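Local atomic coordinates of CalsepRRP (PDB entry 1JY5), a protein that is an RNase-related protein of the T2 family that may bind and cleave RNA. Residues A[163-175]-A[190-204]. Numbering follows the deposited sequence.
Sequences RVTPVVKCKSDAV and ECPSTASTCPSLVSL
E190 receives the backbone N-H of T165 on its carboxylate: N to OE1 is 3.0 Å and the N-H...O angle 169°, so the bond is nearly straight, although the donor meets the syn side of OE1 26° out of the carboxylate plane. A bend at chi2 folds the glutamate chain back toward 163-175. Its other oxygen, OE2, accepts from a water that also bonds T165 OG1, so a single water bridges the two side chains.

At the far end, the beta bridge of A174 with S203 rests on two backbone bonds, S203 N to D173 O (3.1 Å) and V175 N to S203 O (3.0 Å). V202 CA adds a C-H...O contact to D173 O.

Between these ends no direct backbone bond joins 167-171 to the second segment; a water links V168 O to T197 N, and another accepts from K169 NZ and donates to A195 O. The covalent tie is the C170-C198 disulfide, with chi3 at 96°. Each sulfur touches a valine methyl, C198 SG on V168 CG1 and C170 SG on V202 CG1 (3.7 Å each), while the P199 ring lies by C170 CB. Both valines also touch helix 151-162. Farther out, V175 CG2 touches V202 CG2, L204 CD2 packs on V175 CB, and V167 CG2 rests on C191 CB (3.6 Å); C191 is itself disulfide-bonded to C181.

The arrangement is a disulfide-pinned C-terminal segment, flanking a beta-hairpin edge of the central antiparallel sheet in an alpha+beta RNase T2 fold.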
ATOM      1  N   ARG A 163      -0.577 -10.412 -14.772  1.00 22.29           N
ATOM      2  CA  ARG A 163      -0.436 -10.074 -16.181  1.00 23.69           C
ATOM      3  C   ARG A 163       0.049  -8.630 -16.312  1.00 22.17           C
ATOM      4  O   ARG A 163       0.007  -8.036 -17.387  1.00 19.06           O
ATOM      5  CB  ARG A 163      -1.765 -10.285 -16.924  1.00 30.11           C
ATOM      6  CG  ARG A 163      -2.267 -11.729 -16.859  1.00 38.10           C
ATOM      7  CD  ARG A 163      -3.743 -11.846 -17.243  1.00 45.57           C
ATOM      8  NE  ARG A 163      -4.236 -13.217 -17.096  1.00 51.25           N
ATOM      9  CZ  ARG A 163      -5.521 -13.561 -17.108  1.00 53.22           C
ATOM     10  NH1 ARG A 163      -6.459 -12.635 -17.258  1.00 54.87           N
ATOM     11  NH2 ARG A 163      -5.868 -14.835 -16.968  1.00 55.06           N
ATOM     12  N   VAL A 164       0.491  -8.064 -15.193  1.00 20.36           N
ATOM     13  CA  VAL A 164       1.054  -6.720 -15.187  1.00 18.78           C
ATOM     14  C   VAL A 164       2.292  -6.756 -14.291  1.00 19.34           C
ATOM     15  O   VAL A 164       2.412  -7.605 -13.403  1.00 19.54           O
ATOM     16  CB  VAL A 164       0.052  -5.636 -14.679  1.00 19.75           C
ATOM     17  CG1 VAL A 164      -1.044  -5.423 -15.718  1.00 18.54           C
ATOM     18  CG2 VAL A 164      -0.551  -6.040 -13.333  1.00 17.74           C
ATOM     19  N   THR A 165       3.216  -5.841 -14.531  1.00 16.80           N
ATOM     20  CA  THR A 165       4.440  -5.813 -13.762  1.00 18.65           C
ATOM     21  C   THR A 165       4.352  -4.849 -12.590  1.00 18.08           C
ATOM     22  O   THR A 165       3.981  -3.685 -12.749  1.00 17.73           O
ATOM     23  CB  THR A 165       5.633  -5.447 -14.677  1.00 19.70           C
ATOM     24  OG1 THR A 165       5.708  -6.405 -15.742  1.00 21.17           O
ATOM     25  CG2 THR A 165       6.943  -5.468 -13.899  1.00 19.94           C
ATOM     26  N   PRO A 166       4.666  -5.337 -11.382  1.00 18.42           N
ATOM     27  CA  PRO A 166       4.622  -4.500 -10.187  1.00 18.41           C
ATOM     28  C   PRO A 166       5.885  -3.667 -10.056  1.00 18.51           C
ATOM     29  O   PRO A 166       6.873  -3.902 -10.750  1.00 19.56           O
ATOM     30  CB  PRO A 166       4.512  -5.521  -9.064  1.00 18.84           C
ATOM     31  CG  PRO A 166       5.393  -6.630  -9.575  1.00 20.89           C
ATOM     32  CD  PRO A 166       4.946  -6.741 -11.025  1.00 19.06           C
ATOM     33  N   VAL A 167       5.835  -2.683  -9.169  1.00 16.85           N
ATOM     34  CA  VAL A 167       6.990  -1.849  -8.900  1.00 17.37           C
ATOM     35  C   VAL A 167       7.352  -2.255  -7.473  1.00 17.54           C
ATOM     36  O   VAL A 167       6.474  -2.358  -6.617  1.00 17.63           O
ATOM     37  CB  VAL A 167       6.634  -0.343  -8.973  1.00 18.06           C
ATOM     38  CG1 VAL A 167       7.842   0.500  -8.587  1.00 19.77           C
ATOM     39  CG2 VAL A 167       6.197   0.016 -10.398  1.00 18.33           C
ATOM     40  N   VAL A 168       8.627  -2.532  -7.227  1.00 17.32           N
ATOM     41  CA  VAL A 168       9.063  -2.935  -5.895  1.00 18.47           C
ATOM     42  C   VAL A 168      10.116  -1.995  -5.323  1.00 18.75           C
ATOM     43  O   VAL A 168      11.051  -1.598  -6.018  1.00 18.17           O
ATOM     44  CB  VAL A 168       9.662  -4.366  -5.889  1.00 18.45           C
ATOM     45  CG1 VAL A 168      10.022  -4.760  -4.459  1.00 20.60           C
ATOM     46  CG2 VAL A 168       8.667  -5.374  -6.475  1.00 18.87           C
ATOM     47  N   LYS A 169       9.955  -1.645  -4.049  1.00 19.28           N
ATOM     48  CA  LYS A 169      10.896  -0.777  -3.355  1.00 20.60           C
ATOM     49  C   LYS A 169      11.461  -1.570  -2.182  1.00 21.58           C
ATOM     50  O   LYS A 169      10.743  -2.348  -1.543  1.00 20.62           O
ATOM     51  CB  LYS A 169      10.191   0.482  -2.834  1.00 22.10           C
ATOM     52  CG  LYS A 169       9.465   1.298  -3.904  1.00 23.33           C
ATOM     53  CD  LYS A 169      10.411   1.794  -4.987  1.00 24.22           C
ATOM     54  CE  LYS A 169       9.711   2.768  -5.928  1.00 24.53           C
ATOM     55  NZ  LYS A 169      10.612   3.199  -7.030  1.00 24.95           N
ATOM     56  N   CYS A 170      12.745  -1.370  -1.904  1.00 21.65           N
ATOM     57  CA  CYS A 170      13.411  -2.076  -0.817  1.00 24.62           C
ATOM     58  C   CYS A 170      13.989  -1.176   0.251  1.00 26.96           C
ATOM     59  O   CYS A 170      14.226   0.009   0.028  1.00 27.13           O
ATOM     60  CB  CYS A 170      14.522  -2.971  -1.369  1.00 22.05           C
ATOM     61  SG  CYS A 170      13.856  -4.426  -2.207  1.00 23.54           S
ATOM     62  N   LYS A 171      14.211  -1.769   1.415  1.00 29.34           N
ATOM     63  CA  LYS A 171      14.782  -1.074   2.550  1.00 33.02           C
ATOM     64  C   LYS A 171      16.049  -1.844   2.897  1.00 34.53           C
ATOM     65  O   LYS A 171      15.990  -2.895   3.538  1.00 33.81           O
ATOM     66  CB  LYS A 171      13.797  -1.093   3.719  1.00 35.28           C
ATOM     67  CG  LYS A 171      14.176  -0.236   4.906  1.00 38.63           C
ATOM     68  CD  LYS A 171      13.097  -0.338   5.971  1.00 42.89           C
ATOM     69  CE  LYS A 171      13.399   0.535   7.175  1.00 44.88           C
ATOM     70  NZ  LYS A 171      12.336   0.396   8.215  1.00 47.60           N
ATOM     71  N   SER A 172      17.182  -1.329   2.428  1.00 36.96           N
ATOM     72  CA  SER A 172      18.495  -1.927   2.660  1.00 40.19           C
ATOM     73  C   SER A 172      18.709  -3.229   1.894  1.00 40.87           C
ATOM     74  O   SER A 172      19.708  -3.388   1.187  1.00 44.74           O
ATOM     75  CB  SER A 172      18.709  -2.175   4.154  1.00 41.34           C
ATOM     76  OG  SER A 172      20.010  -2.683   4.398  1.00 46.34           O
ATOM     77  N   ASP A 173      17.775  -4.161   2.047  1.00 38.37           N
ATOM     78  CA  ASP A 173      17.864  -5.449   1.375  1.00 35.39           C
ATOM     79  C   ASP A 173      16.556  -6.234   1.475  1.00 31.60           C
ATOM     80  O   ASP A 173      16.405  -7.289   0.860  1.00 32.90           O
ATOM     81  CB  ASP A 173      18.988  -6.282   1.981  1.00 40.84           C
ATOM     82  CG  ASP A 173      19.142  -7.614   1.296  1.00 44.95           C
ATOM     83  OD1 ASP A 173      19.490  -7.614   0.096  1.00 48.44           O
ATOM     84  OD2 ASP A 173      18.909  -8.657   1.947  1.00 48.87           O
ATOM     85  N   ALA A 174      15.620  -5.716   2.257  1.00 26.02           N
ATOM     86  CA  ALA A 174      14.328  -6.366   2.445  1.00 23.81           C
ATOM     87  C   ALA A 174      13.228  -5.662   1.651  1.00 22.37           C
ATOM     88  O   ALA A 174      13.217  -4.435   1.549  1.00 20.41           O
ATOM     89  CB  ALA A 174      13.970  -6.364   3.921  1.00 22.60           C
ATOM     90  N   VAL A 175      12.305  -6.442   1.099  1.00 21.51           N
ATOM     91  CA  VAL A 175      11.195  -5.877   0.343  1.00 21.31           C
ATOM     92  C   VAL A 175      10.322  -5.067   1.299  1.00 20.48           C
ATOM     93  O   VAL A 175       9.807  -5.594   2.289  1.00 20.23           O
ATOM     94  CB  VAL A 175      10.343  -6.984  -0.310  1.00 22.12           C
ATOM     95  CG1 VAL A 175       9.133  -6.371  -1.012  1.00 21.43           C
ATOM     96  CG2 VAL A 175      11.193  -7.758  -1.309  1.00 20.54           C
ATOM     97  N   GLU A 190      -0.232  -1.450 -16.462  1.00 17.23           N
ATOM     98  CA  GLU A 190       1.191  -1.347 -16.179  1.00 16.79           C
ATOM     99  C   GLU A 190       1.421  -0.011 -15.493  1.00 18.22           C
ATOM    100  O   GLU A 190       0.721   0.966 -15.767  1.00 18.22           O
ATOM    101  CB  GLU A 190       2.007  -1.377 -17.476  1.00 17.89           C
ATOM    102  CG  GLU A 190       1.859  -2.649 -18.307  1.00 17.57           C
ATOM    103  CD  GLU A 190       2.488  -3.856 -17.646  1.00 17.82           C
ATOM    104  OE1 GLU A 190       3.112  -3.692 -16.579  1.00 17.87           O
ATOM    105  OE2 GLU A 190       2.365  -4.969 -18.194  1.00 19.71           O
ATOM    106  N   CYS A 191       2.391   0.023 -14.592  1.00 18.36           N
ATOM    107  CA  CYS A 191       2.743   1.252 -13.914  1.00 19.65           C
ATOM    108  C   CYS A 191       3.739   1.957 -14.825  1.00 20.61           C
ATOM    109  O   CYS A 191       4.315   1.333 -15.708  1.00 19.22           O
ATOM    110  CB  CYS A 191       3.439   0.957 -12.583  1.00 19.36           C
ATOM    111  SG  CYS A 191       2.453   0.171 -11.290  1.00 19.56           S
ATOM    112  N   PRO A 192       3.953   3.265 -14.622  1.00 21.83           N
ATOM    113  CA  PRO A 192       4.911   3.993 -15.460  1.00 24.12           C
ATOM    114  C   PRO A 192       6.295   3.349 -15.363  1.00 25.63           C
ATOM    115  O   PRO A 192       6.655   2.794 -14.320  1.00 25.94           O
ATOM    116  CB  PRO A 192       4.895   5.395 -14.861  1.00 24.23           C
ATOM    117  CG  PRO A 192       3.481   5.532 -14.379  1.00 25.05           C
ATOM    118  CD  PRO A 192       3.231   4.186 -13.725  1.00 24.23           C
ATOM    119  N   SER A 193       7.068   3.423 -16.443  1.00 28.42           N
ATOM    120  CA  SER A 193       8.415   2.854 -16.449  1.00 31.52           C
ATOM    121  C   SER A 193       9.227   3.467 -15.317  1.00 31.72           C
ATOM    122  O   SER A 193       9.255   4.688 -15.156  1.00 32.04           O
ATOM    123  CB  SER A 193       9.124   3.145 -17.776  1.00 32.80           C
ATOM    124  OG  SER A 193       8.447   2.550 -18.868  1.00 37.50           O
ATOM    125  N   THR A 194       9.889   2.620 -14.539  1.00 33.60           N
ATOM    126  CA  THR A 194      10.709   3.085 -13.424  1.00 35.22           C
ATOM    127  C   THR A 194      11.928   2.176 -13.287  1.00 35.34           C
ATOM    128  O   THR A 194      11.836   0.972 -13.517  1.00 34.08           O
ATOM    129  CB  THR A 194       9.932   3.041 -12.094  1.00 36.61           C
ATOM    130  OG1 THR A 194       8.524   3.044 -12.359  1.00 38.58           O
ATOM    131  CG2 THR A 194      10.278   4.252 -11.244  1.00 37.60           C
ATOM    132  N   ALA A 195      13.062   2.756 -12.908  1.00 36.27           N
ATOM    133  CA  ALA A 195      14.297   1.993 -12.743  1.00 37.68           C
ATOM    134  C   ALA A 195      14.274   1.160 -11.465  1.00 37.62           C
ATOM    135  O   ALA A 195      13.682   1.561 -10.461  1.00 37.49           O
ATOM    136  CB  ALA A 195      15.490   2.940 -12.720  1.00 38.32           C
ATOM    137  N   SER A 196      14.917  -0.002 -11.506  1.00 38.95           N
ATOM    138  CA  SER A 196      14.979  -0.881 -10.342  1.00 38.59           C
ATOM    139  C   SER A 196      15.806  -0.229  -9.244  1.00 37.82           C
ATOM    140  O   SER A 196      16.750   0.513  -9.521  1.00 38.84           O
ATOM    141  CB  SER A 196      15.604  -2.224 -10.716  1.00 39.28           C
ATOM    142  OG  SER A 196      14.819  -2.897 -11.679  1.00 43.95           O
ATOM    143  N   THR A 197      15.452  -0.512  -7.997  1.00 35.59           N
ATOM    144  CA  THR A 197      16.168   0.055  -6.866  1.00 34.28           C
ATOM    145  C   THR A 197      16.537  -1.015  -5.839  1.00 33.02           C
ATOM    146  O   THR A 197      17.388  -0.795  -4.976  1.00 32.14           O
ATOM    147  CB  THR A 197      15.329   1.147  -6.185  1.00 34.89           C
ATOM    148  OG1 THR A 197      14.004   0.657  -5.938  1.00 34.72           O
ATOM    149  CG2 THR A 197      15.249   2.375  -7.078  1.00 36.16           C
ATOM    150  N   CYS A 198      15.897  -2.175  -5.940  1.00 30.64           N
ATOM    151  CA  CYS A 198      16.173  -3.272  -5.024  1.00 28.90           C
ATOM    152  C   CYS A 198      17.416  -4.038  -5.433  1.00 28.92           C
ATOM    153  O   CYS A 198      17.768  -4.092  -6.610  1.00 27.86           O
ATOM    154  CB  CYS A 198      15.010  -4.259  -4.992  1.00 27.73           C
ATOM    155  SG  CYS A 198      13.519  -3.752  -4.087  1.00 23.23           S
ATOM    156  N   PRO A 199      18.104  -4.644  -4.454  1.00 29.85           N
ATOM    157  CA  PRO A 199      19.311  -5.421  -4.746  1.00 29.61           C
ATOM    158  C   PRO A 199      18.865  -6.663  -5.511  1.00 29.16           C
ATOM    159  O   PRO A 199      17.677  -6.989  -5.524  1.00 28.49           O
ATOM    160  CB  PRO A 199      19.834  -5.792  -3.360  1.00 30.27           C
ATOM    161  CG  PRO A 199      19.309  -4.710  -2.481  1.00 31.01           C
ATOM    162  CD  PRO A 199      17.919  -4.485  -3.001  1.00 29.87           C
ATOM    163  N   SER A 200      19.809  -7.358  -6.131  1.00 27.56           N
ATOM    164  CA  SER A 200      19.496  -8.569  -6.879  1.00 29.02           C
ATOM    165  C   SER A 200      18.859  -9.619  -5.969  1.00 28.09           C
ATOM    166  O   SER A 200      17.992 -10.380  -6.398  1.00 27.72           O
ATOM    167  CB  SER A 200      20.765  -9.148  -7.503  1.00 31.45           C
ATOM    168  OG  SER A 200      20.454 -10.274  -8.305  1.00 35.61           O
ATOM    169  N   LEU A 201      19.303  -9.662  -4.716  1.00 27.09           N
ATOM    170  CA  LEU A 201      18.767 -10.610  -3.745  1.00 26.73           C
ATOM    171  C   LEU A 201      18.060  -9.840  -2.639  1.00 25.52           C
ATOM    172  O   LEU A 201      18.608  -8.887  -2.088  1.00 23.99           O
ATOM    173  CB  LEU A 201      19.889 -11.469  -3.149  1.00 27.90           C
ATOM    174  CG  LEU A 201      20.599 -12.433  -4.103  1.00 29.94           C
ATOM    175  CD1 LEU A 201      21.687 -13.183  -3.344  1.00 31.29           C
ATOM    176  CD2 LEU A 201      19.599 -13.414  -4.699  1.00 29.14           C
ATOM    177  N   VAL A 202      16.840 -10.254  -2.318  1.00 24.76           N
ATOM    178  CA  VAL A 202      16.058  -9.577  -1.294  1.00 24.11           C
ATOM    179  C   VAL A 202      15.432 -10.558  -0.320  1.00 24.70           C
ATOM    180  O   VAL A 202      15.415 -11.763  -0.566  1.00 25.07           O
ATOM    181  CB  VAL A 202      14.938  -8.734  -1.935  1.00 23.07           C
ATOM    182  CG1 VAL A 202      15.548  -7.664  -2.824  1.00 23.03           C
ATOM    183  CG2 VAL A 202      14.008  -9.630  -2.737  1.00 22.09           C
ATOM    184  N   SER A 203      14.911 -10.038   0.787  1.00 24.42           N
ATOM    185  CA  SER A 203      14.290 -10.891   1.793  1.00 25.12           C
ATOM    186  C   SER A 203      12.889 -10.436   2.172  1.00 23.30           C
ATOM    187  O   SER A 203      12.500  -9.299   1.915  1.00 23.02           O
ATOM    188  CB  SER A 203      15.160 -10.925   3.050  1.00 25.06           C
ATOM    189  OG  SER A 203      15.295  -9.625   3.599  1.00 26.12           O
ATOM    190  N   LEU A 204      12.135 -11.345   2.779  1.00 23.24           N
ATOM    191  CA  LEU A 204      10.782 -11.050   3.239  1.00 23.59           C
ATOM    192  C   LEU A 204      10.762 -11.369   4.731  1.00 22.90           C
ATOM    193  O   LEU A 204      10.130 -12.329   5.168  1.00 22.70           O
ATOM    194  CB  LEU A 204       9.764 -11.910   2.488  1.00 21.81           C
ATOM    195  CG  LEU A 204       9.670 -11.664   0.975  1.00 23.68           C
ATOM    196  CD1 LEU A 204       8.871 -12.781   0.310  1.00 22.36           C
ATOM    197  CD2 LEU A 204       9.021 -10.304   0.717  1.00 22.32           C
TER
HETATM  198  O   HOH W   1       4.222  -1.955 -14.559  1.00 19.34           O
HETATM  199  O   HOH W   2       3.868  -7.036 -17.509  1.00 21.42           O
HETATM  200  O   HOH W   3      13.232  -2.382  -7.348  1.00 20.77           O
HETATM  201  O   HOH W   4      12.223   0.651  -8.100  1.00 35.20           O
HETATM  202  O   HOH W   5      14.015   0.355  -3.524  1.00 27.02           O